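Local coordinates for protein condensin complex subunit 3 (Schizosaccharomyces pombe, PDB 5OQR) that serves as a regulatory subunit of the condensin complex, which is required to convert interphase chromatin into condensed, mitotic-like chromosomes, at residues A[336-347]-A[377-387]. Residues are numbered along the deposited sequence; the frame is centred on the assembly and turned at random.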
ATOM      1  N   VAL A 336      21.832  18.926 -27.194  1.00 35.76           N
ATOM      2  CA  VAL A 336      22.844  18.719 -26.163  1.00 41.24           C
ATOM      3  C   VAL A 336      23.782  19.914 -26.073  1.00 37.98           C
ATOM      4  O   VAL A 336      24.287  20.234 -24.990  1.00 40.65           O
ATOM      5  CB  VAL A 336      23.621  17.417 -26.436  1.00 45.77           C
ATOM      6  CG1 VAL A 336      22.688  16.226 -26.404  1.00 58.78           C
ATOM      7  CG2 VAL A 336      24.325  17.501 -27.761  1.00 62.95           C
ATOM      8  N   VAL A 337      24.040  20.585 -27.196  1.00 41.72           N
ATOM      9  CA  VAL A 337      24.899  21.767 -27.178  1.00 42.31           C
ATOM     10  C   VAL A 337      24.319  22.823 -26.248  1.00 39.17           C
ATOM     11  O   VAL A 337      25.012  23.359 -25.376  1.00 38.54           O
ATOM     12  CB  VAL A 337      25.085  22.315 -28.605  1.00 40.63           C
ATOM     13  CG1 VAL A 337      25.897  23.606 -28.587  1.00 51.25           C
ATOM     14  CG2 VAL A 337      25.763  21.277 -29.484  1.00 46.61           C
ATOM     15  N   GLN A 338      23.036  23.140 -26.424  1.00 39.89           N
ATOM     16  CA  GLN A 338      22.382  24.095 -25.537  1.00 38.35           C
ATOM     17  C   GLN A 338      22.291  23.543 -24.122  1.00 37.27           C
ATOM     18  O   GLN A 338      22.451  24.287 -23.147  1.00 32.73           O
ATOM     19  CB  GLN A 338      20.987  24.430 -26.062  1.00 39.21           C
ATOM     20  CG  GLN A 338      20.912  24.781 -27.541  1.00 43.14           C
ATOM     21  CD  GLN A 338      19.517  24.586 -28.101  1.00 58.32           C
ATOM     22  OE1 GLN A 338      19.288  23.711 -28.937  1.00 47.90           O
ATOM     23  NE2 GLN A 338      18.574  25.393 -27.637  1.00 64.96           N
ATOM     24  N   LEU A 339      22.036  22.240 -23.993  1.00 36.32           N
ATOM     25  CA  LEU A 339      21.931  21.623 -22.676  1.00 29.87           C
ATOM     26  C   LEU A 339      23.246  21.733 -21.918  1.00 29.55           C
ATOM     27  O   LEU A 339      23.271  22.124 -20.748  1.00 28.28           O
ATOM     28  CB  LEU A 339      21.516  20.161 -22.824  1.00 31.92           C
ATOM     29  CG  LEU A 339      21.280  19.391 -21.526  1.00 24.70           C
ATOM     30  CD1 LEU A 339      19.992  19.840 -20.863  1.00 28.85           C
ATOM     31  CD2 LEU A 339      21.258  17.903 -21.798  1.00 29.41           C
ATOM     32  N   THR A 340      24.355  21.382 -22.574  1.00 30.44           N
ATOM     33  CA  THR A 340      25.666  21.559 -21.959  1.00 34.12           C
ATOM     34  C   THR A 340      25.856  22.998 -21.503  1.00 31.10           C
ATOM     35  O   THR A 340      26.390  23.252 -20.420  1.00 27.55           O
ATOM     36  CB  THR A 340      26.769  21.164 -22.942  1.00 35.79           C
ATOM     37  OG1 THR A 340      26.498  19.861 -23.475  1.00 39.93           O
ATOM     38  CG2 THR A 340      28.124  21.145 -22.251  1.00 35.98           C
ATOM     39  N   TYR A 341      25.412  23.953 -22.318  1.00 31.57           N
ATOM     40  CA  TYR A 341      25.505  25.358 -21.944  1.00 34.03           C
ATOM     41  C   TYR A 341      24.618  25.669 -20.742  1.00 35.12           C
ATOM     42  O   TYR A 341      25.054  26.346 -19.804  1.00 33.06           O
ATOM     43  CB  TYR A 341      25.135  26.226 -23.148  1.00 41.50           C
ATOM     44  CG  TYR A 341      24.993  27.701 -22.860  1.00 33.68           C
ATOM     45  CD1 TYR A 341      23.778  28.343 -23.039  1.00 36.81           C
ATOM     46  CD2 TYR A 341      26.072  28.452 -22.420  1.00 35.14           C
ATOM     47  CE1 TYR A 341      23.639  29.689 -22.787  1.00 42.38           C
ATOM     48  CE2 TYR A 341      25.942  29.801 -22.162  1.00 40.18           C
ATOM     49  CZ  TYR A 341      24.724  30.416 -22.350  1.00 43.46           C
ATOM     50  OH  TYR A 341      24.582  31.760 -22.094  1.00 38.68           O
ATOM     51  N   TYR A 342      23.379  25.171 -20.743  1.00 34.21           N
ATOM     52  CA  TYR A 342      22.474  25.434 -19.626  1.00 33.45           C
ATOM     53  C   TYR A 342      23.017  24.857 -18.327  1.00 31.74           C
ATOM     54  O   TYR A 342      22.892  25.473 -17.264  1.00 30.89           O
ATOM     55  CB  TYR A 342      21.091  24.854 -19.918  1.00 34.50           C
ATOM     56  CG  TYR A 342      20.425  25.404 -21.156  1.00 41.85           C
ATOM     57  CD1 TYR A 342      20.599  26.726 -21.540  1.00 40.65           C
ATOM     58  CD2 TYR A 342      19.618  24.596 -21.944  1.00 37.34           C
ATOM     59  CE1 TYR A 342      19.988  27.226 -22.671  1.00 40.35           C
ATOM     60  CE2 TYR A 342      19.006  25.085 -23.074  1.00 44.29           C
ATOM     61  CZ  TYR A 342      19.192  26.401 -23.433  1.00 42.77           C
ATOM     62  OH  TYR A 342      18.577  26.885 -24.563  1.00 43.64           O
ATOM     63  N   ILE A 343      23.612  23.666 -18.390  1.00 31.16           N
ATOM     64  CA  ILE A 343      24.211  23.070 -17.200  1.00 26.35           C
ATOM     65  C   ILE A 343      25.361  23.934 -16.697  1.00 30.55           C
ATOM     66  O   ILE A 343      25.514  24.147 -15.489  1.00 31.34           O
ATOM     67  CB  ILE A 343      24.670  21.630 -17.503  1.00 20.18           C
ATOM     68  CG1 ILE A 343      23.456  20.734 -17.744  1.00 25.18           C
ATOM     69  CG2 ILE A 343      25.524  21.074 -16.362  1.00 22.91           C
ATOM     70  CD1 ILE A 343      23.792  19.338 -18.245  1.00 21.55           C
ATOM     71  N   GLU A 344      26.184  24.450 -17.611  1.00 31.64           N
ATOM     72  CA  GLU A 344      27.374  25.182 -17.192  1.00 30.61           C
ATOM     73  C   GLU A 344      27.028  26.535 -16.582  1.00 30.68           C
ATOM     74  O   GLU A 344      27.704  26.977 -15.649  1.00 31.33           O
ATOM     75  CB  GLU A 344      28.335  25.337 -18.368  1.00 30.01           C
ATOM     76  CG  GLU A 344      28.943  24.011 -18.794  1.00 36.35           C
ATOM     77  CD  GLU A 344      30.383  24.125 -19.230  1.00 47.25           C
ATOM     78  OE1 GLU A 344      30.618  24.374 -20.430  1.00 54.10           O
ATOM     79  OE2 GLU A 344      31.281  23.968 -18.372  1.00 55.83           O
ATOM     80  N   ARG A 345      25.984  27.201 -17.076  1.00 29.21           N
ATOM     81  CA  ARG A 345      25.490  28.387 -16.385  1.00 29.80           C
ATOM     82  C   ARG A 345      25.113  28.058 -14.950  1.00 32.30           C
ATOM     83  O   ARG A 345      25.341  28.860 -14.038  1.00 36.06           O
ATOM     84  CB  ARG A 345      24.279  28.971 -17.114  1.00 35.94           C
ATOM     85  CG  ARG A 345      24.558  29.504 -18.496  1.00 37.04           C
ATOM     86  CD  ARG A 345      23.335  30.202 -19.066  1.00 43.90           C
ATOM     87  NE  ARG A 345      23.146  31.543 -18.514  1.00 50.55           N
ATOM     88  CZ  ARG A 345      22.223  31.884 -17.619  1.00 50.45           C
ATOM     89  NH1 ARG A 345      21.363  30.992 -17.146  1.00 58.67           N
ATOM     90  NH2 ARG A 345      22.153  33.141 -17.198  1.00 50.91           N
ATOM     91  N   GLN A 346      24.527  26.879 -14.732  1.00 38.37           N
ATOM     92  CA  GLN A 346      24.043  26.523 -13.406  1.00 31.91           C
ATOM     93  C   GLN A 346      25.188  26.226 -12.449  1.00 32.36           C
ATOM     94  O   GLN A 346      25.055  26.450 -11.242  1.00 34.28           O
ATOM     95  CB  GLN A 346      23.099  25.324 -13.509  1.00 32.24           C
ATOM     96  CG  GLN A 346      22.012  25.290 -12.449  1.00 32.93           C
ATOM     97  CD  GLN A 346      21.078  26.483 -12.522  1.00 32.05           C
ATOM     98  OE1 GLN A 346      20.753  27.090 -11.506  1.00 34.96           O
ATOM     99  NE2 GLN A 346      20.639  26.821 -13.726  1.00 30.88           N
ATOM    100  N   TYR A 347      26.315  25.722 -12.958  1.00 30.87           N
ATOM    101  CA  TYR A 347      27.496  25.548 -12.117  1.00 26.44           C
ATOM    102  C   TYR A 347      27.867  26.843 -11.411  1.00 30.71           C
ATOM    103  O   TYR A 347      28.279  26.830 -10.246  1.00 35.44           O
ATOM    104  CB  TYR A 347      28.680  25.069 -12.954  1.00 30.27           C
ATOM    105  CG  TYR A 347      28.582  23.661 -13.480  1.00 26.62           C
ATOM    106  CD1 TYR A 347      27.976  22.654 -12.742  1.00 36.52           C
ATOM    107  CD2 TYR A 347      29.111  23.336 -14.717  1.00 27.71           C
ATOM    108  CE1 TYR A 347      27.896  21.368 -13.229  1.00 35.11           C
ATOM    109  CE2 TYR A 347      29.035  22.065 -15.212  1.00 34.53           C
ATOM    110  CZ  TYR A 347      28.428  21.083 -14.465  1.00 38.22           C
ATOM    111  OH  TYR A 347      28.359  19.811 -14.967  1.00 32.75           O
ATOM    112  N   ASP A 377      24.381  13.415 -32.465  1.00100.19           N
ATOM    113  CA  ASP A 377      25.171  14.615 -32.699  1.00 93.13           C
ATOM    114  C   ASP A 377      26.561  14.454 -32.098  1.00 84.59           C
ATOM    115  O   ASP A 377      26.793  14.828 -30.945  1.00 82.29           O
ATOM    116  CB  ASP A 377      24.473  15.839 -32.105  1.00 94.75           C
ATOM    117  CG  ASP A 377      25.234  17.123 -32.359  1.00 96.74           C
ATOM    118  OD1 ASP A 377      26.019  17.166 -33.328  1.00 98.41           O
ATOM    119  OD2 ASP A 377      25.049  18.088 -31.589  1.00 99.69           O
ATOM    120  N   GLU A 378      27.483  13.876 -32.870  1.00 85.68           N
ATOM    121  CA  GLU A 378      28.858  13.738 -32.410  1.00 89.56           C
ATOM    122  C   GLU A 378      29.376  15.049 -31.836  1.00 85.45           C
ATOM    123  O   GLU A 378      29.990  15.068 -30.765  1.00 84.03           O
ATOM    124  CB  GLU A 378      29.747  13.272 -33.565  1.00 98.18           C
ATOM    125  CG  GLU A 378      29.536  11.814 -33.954  1.00113.00           C
ATOM    126  CD  GLU A 378      29.762  11.555 -35.433  1.00120.73           C
ATOM    127  OE1 GLU A 378      29.368  12.407 -36.258  1.00116.91           O
ATOM    128  OE2 GLU A 378      30.335  10.498 -35.772  1.00116.18           O
ATOM    129  N   ILE A 379      29.108  16.160 -32.527  1.00 88.14           N
ATOM    130  CA  ILE A 379      29.608  17.465 -32.099  1.00 83.44           C
ATOM    131  C   ILE A 379      29.208  17.729 -30.655  1.00 76.98           C
ATOM    132  O   ILE A 379      30.051  17.984 -29.786  1.00 76.82           O
ATOM    133  CB  ILE A 379      29.083  18.573 -33.031  1.00 90.15           C
ATOM    134  CG1 ILE A 379      29.674  18.422 -34.437  1.00 98.65           C
ATOM    135  CG2 ILE A 379      29.410  19.961 -32.472  1.00 85.75           C
ATOM    136  CD1 ILE A 379      28.832  17.592 -35.399  1.00 92.83           C
ATOM    137  N   GLY A 380      27.905  17.673 -30.385  1.00 73.71           N
ATOM    138  CA  GLY A 380      27.417  17.934 -29.046  1.00 64.08           C
ATOM    139  C   GLY A 380      27.785  16.847 -28.058  1.00 58.91           C
ATOM    140  O   GLY A 380      27.952  17.119 -26.866  1.00 48.25           O
ATOM    141  N   ARG A 381      27.915  15.606 -28.531  1.00 66.61           N
ATOM    142  CA  ARG A 381      28.420  14.537 -27.676  1.00 58.54           C
ATOM    143  C   ARG A 381      29.806  14.880 -27.147  1.00 55.44           C
ATOM    144  O   ARG A 381      30.082  14.740 -25.951  1.00 48.31           O
ATOM    145  CB  ARG A 381      28.451  13.220 -28.456  1.00 65.47           C
ATOM    146  CG  ARG A 381      29.106  12.066 -27.710  1.00 65.06           C
ATOM    147  CD  ARG A 381      29.159  10.810 -28.557  1.00 70.06           C
ATOM    148  NE  ARG A 381      30.252   9.931 -28.137  1.00 78.97           N
ATOM    149  CZ  ARG A 381      31.374   9.715 -28.819  1.00 76.96           C
ATOM    150  NH1 ARG A 381      32.295   8.898 -28.325  1.00 82.72           N
ATOM    151  NH2 ARG A 381      31.584  10.291 -29.996  1.00 83.16           N
ATOM    152  N   ARG A 382      30.692  15.338 -28.033  1.00 63.69           N
ATOM    153  CA  ARG A 382      32.048  15.685 -27.622  1.00 57.52           C
ATOM    154  C   ARG A 382      32.048  16.866 -26.659  1.00 48.77           C
ATOM    155  O   ARG A 382      32.839  16.901 -25.709  1.00 40.06           O
ATOM    156  CB  ARG A 382      32.894  15.997 -28.856  1.00 74.99           C
ATOM    157  CG  ARG A 382      33.046  14.820 -29.807  1.00 86.60           C
ATOM    158  CD  ARG A 382      32.911  15.246 -31.263  1.00100.96           C
ATOM    159  NE  ARG A 382      33.899  16.246 -31.651  1.00106.24           N
ATOM    160  CZ  ARG A 382      35.143  15.973 -32.028  1.00106.28           C
ATOM    161  NH1 ARG A 382      35.574  14.719 -32.062  1.00106.11           N
ATOM    162  NH2 ARG A 382      35.962  16.959 -32.366  1.00102.52           N
ATOM    163  N   LYS A 383      31.172  17.845 -26.886  1.00 46.35           N
ATOM    164  CA  LYS A 383      31.130  19.009 -26.009  1.00 46.66           C
ATOM    165  C   LYS A 383      30.737  18.607 -24.594  1.00 45.67           C
ATOM    166  O   LYS A 383      31.437  18.925 -23.626  1.00 41.49           O
ATOM    167  CB  LYS A 383      30.153  20.049 -26.556  1.00 49.78           C
ATOM    168  CG  LYS A 383      30.227  21.385 -25.834  1.00 48.66           C
ATOM    169  CD  LYS A 383      29.037  22.272 -26.142  1.00 52.26           C
ATOM    170  CE  LYS A 383      29.061  23.528 -25.285  1.00 65.70           C
ATOM    171  NZ  LYS A 383      27.907  24.428 -25.556  1.00 61.76           N
ATOM    172  N   LEU A 384      29.612  17.904 -24.457  1.00 46.53           N
ATOM    173  CA  LEU A 384      29.152  17.495 -23.135  1.00 41.20           C
ATOM    174  C   LEU A 384      30.187  16.625 -22.436  1.00 37.67           C
ATOM    175  O   LEU A 384      30.371  16.722 -21.218  1.00 30.76           O
ATOM    176  CB  LEU A 384      27.819  16.758 -23.257  1.00 38.62           C
ATOM    177  CG  LEU A 384      27.175  16.268 -21.963  1.00 37.93           C
ATOM    178  CD1 LEU A 384      27.004  17.399 -20.959  1.00 35.60           C
ATOM    179  CD2 LEU A 384      25.839  15.631 -22.279  1.00 38.90           C
ATOM    180  N   LEU A 385      30.878  15.771 -23.191  1.00 37.73           N
ATOM    181  CA  LEU A 385      31.927  14.948 -22.602  1.00 33.55           C
ATOM    182  C   LEU A 385      33.039  15.816 -22.029  1.00 33.78           C
ATOM    183  O   LEU A 385      33.519  15.580 -20.915  1.00 33.14           O
ATOM    184  CB  LEU A 385      32.477  13.985 -23.652  1.00 39.90           C
ATOM    185  CG  LEU A 385      33.589  13.046 -23.188  1.00 41.95           C
ATOM    186  CD1 LEU A 385      33.101  12.145 -22.070  1.00 48.36           C
ATOM    187  CD2 LEU A 385      34.096  12.223 -24.353  1.00 60.04           C
ATOM    188  N   LYS A 386      33.462  16.831 -22.783  1.00 40.80           N
ATOM    189  CA  LYS A 386      34.456  17.771 -22.277  1.00 36.53           C
ATOM    190  C   LYS A 386      33.969  18.444 -21.003  1.00 40.50           C
ATOM    191  O   LYS A 386      34.692  18.508 -20.003  1.00 39.64           O
ATOM    192  CB  LYS A 386      34.767  18.819 -23.342  1.00 58.64           C
ATOM    193  CG  LYS A 386      36.196  18.814 -23.829  1.00 65.05           C
ATOM    194  CD  LYS A 386      36.381  19.887 -24.880  1.00 79.16           C
ATOM    195  CE  LYS A 386      37.810  19.961 -25.363  1.00 93.87           C
ATOM    196  NZ  LYS A 386      37.875  20.579 -26.714  1.00104.02           N
ATOM    197  N   SER A 387      32.742  18.966 -21.026  1.00 40.85           N
ATOM    198  CA  SER A 387      32.191  19.630 -19.850  1.00 38.98           C
ATOM    199  C   SER A 387      32.197  18.700 -18.644  1.00 36.90           C
ATOM    200  O   SER A 387      32.641  19.078 -17.555  1.00 34.52           O
ATOM    201  CB  SER A 387      30.776  20.122 -20.149  1.00 43.52           C
ATOM    202  OG  SER A 387      30.225  20.799 -19.035  1.00 49.51           O
TER
HETATM  203  O   HOH W   1      32.889  22.262 -16.420  1.00 44.54           O
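G380 lies under the isopropyl groups of V336 and V337, and with no side chain there the two helices come close: the CA atoms of V337 and G380 are 5.0 Å apart. V336 CG2 sits 3.4 Å from G380 CA, so a methyl rests directly on backbone, and a CB modelled at G380 would clash with it. One turn on, T340 packs against both L384 and S387. Its CG2, anti to the backbone N, meets S387 CB at 3.5 Å, while OG1 lies 3.4 Å from L384 CB as it turns back to donate to V336 O at 2.7 Å, leaving that buried hydroxyl satisfied within its own helix. L384 crosses beneath T340 and continues to L408 and L412 of helix 399-412; V336 also touches M375 of the loop before helix 378-394.

The other flank is looser and partly solvent-exposed. K383, extended beyond CG, runs alongside T340, its CE 4.0 Å from T340 CG2, and its NZ donates to V337 O at 3.1 Å. NZ approaches at a C=O...N angle of 129°, tilted 32° from the carbonyl plane and on the face opposite Y341 N, so this oxygen takes an interhelical bond as well as its helical one. Substituting a methionine for K383 would probably leave V337 O with its helical bond but without the hydrogen bond across the two helices. Farther along, the carboxylate end of E344 lies beside S387 OG, and a water donates to E344 OE2 and, weakly, to S387 O.

The segment axes approach to 8.7 Å at only 18°, both helices running the same way. Such near-parallel packing of successive layers is characteristic of a HEAT-repeat solenoid; here it joins helix 336-348 to helix 378-394, which lies largely in HEAT 6.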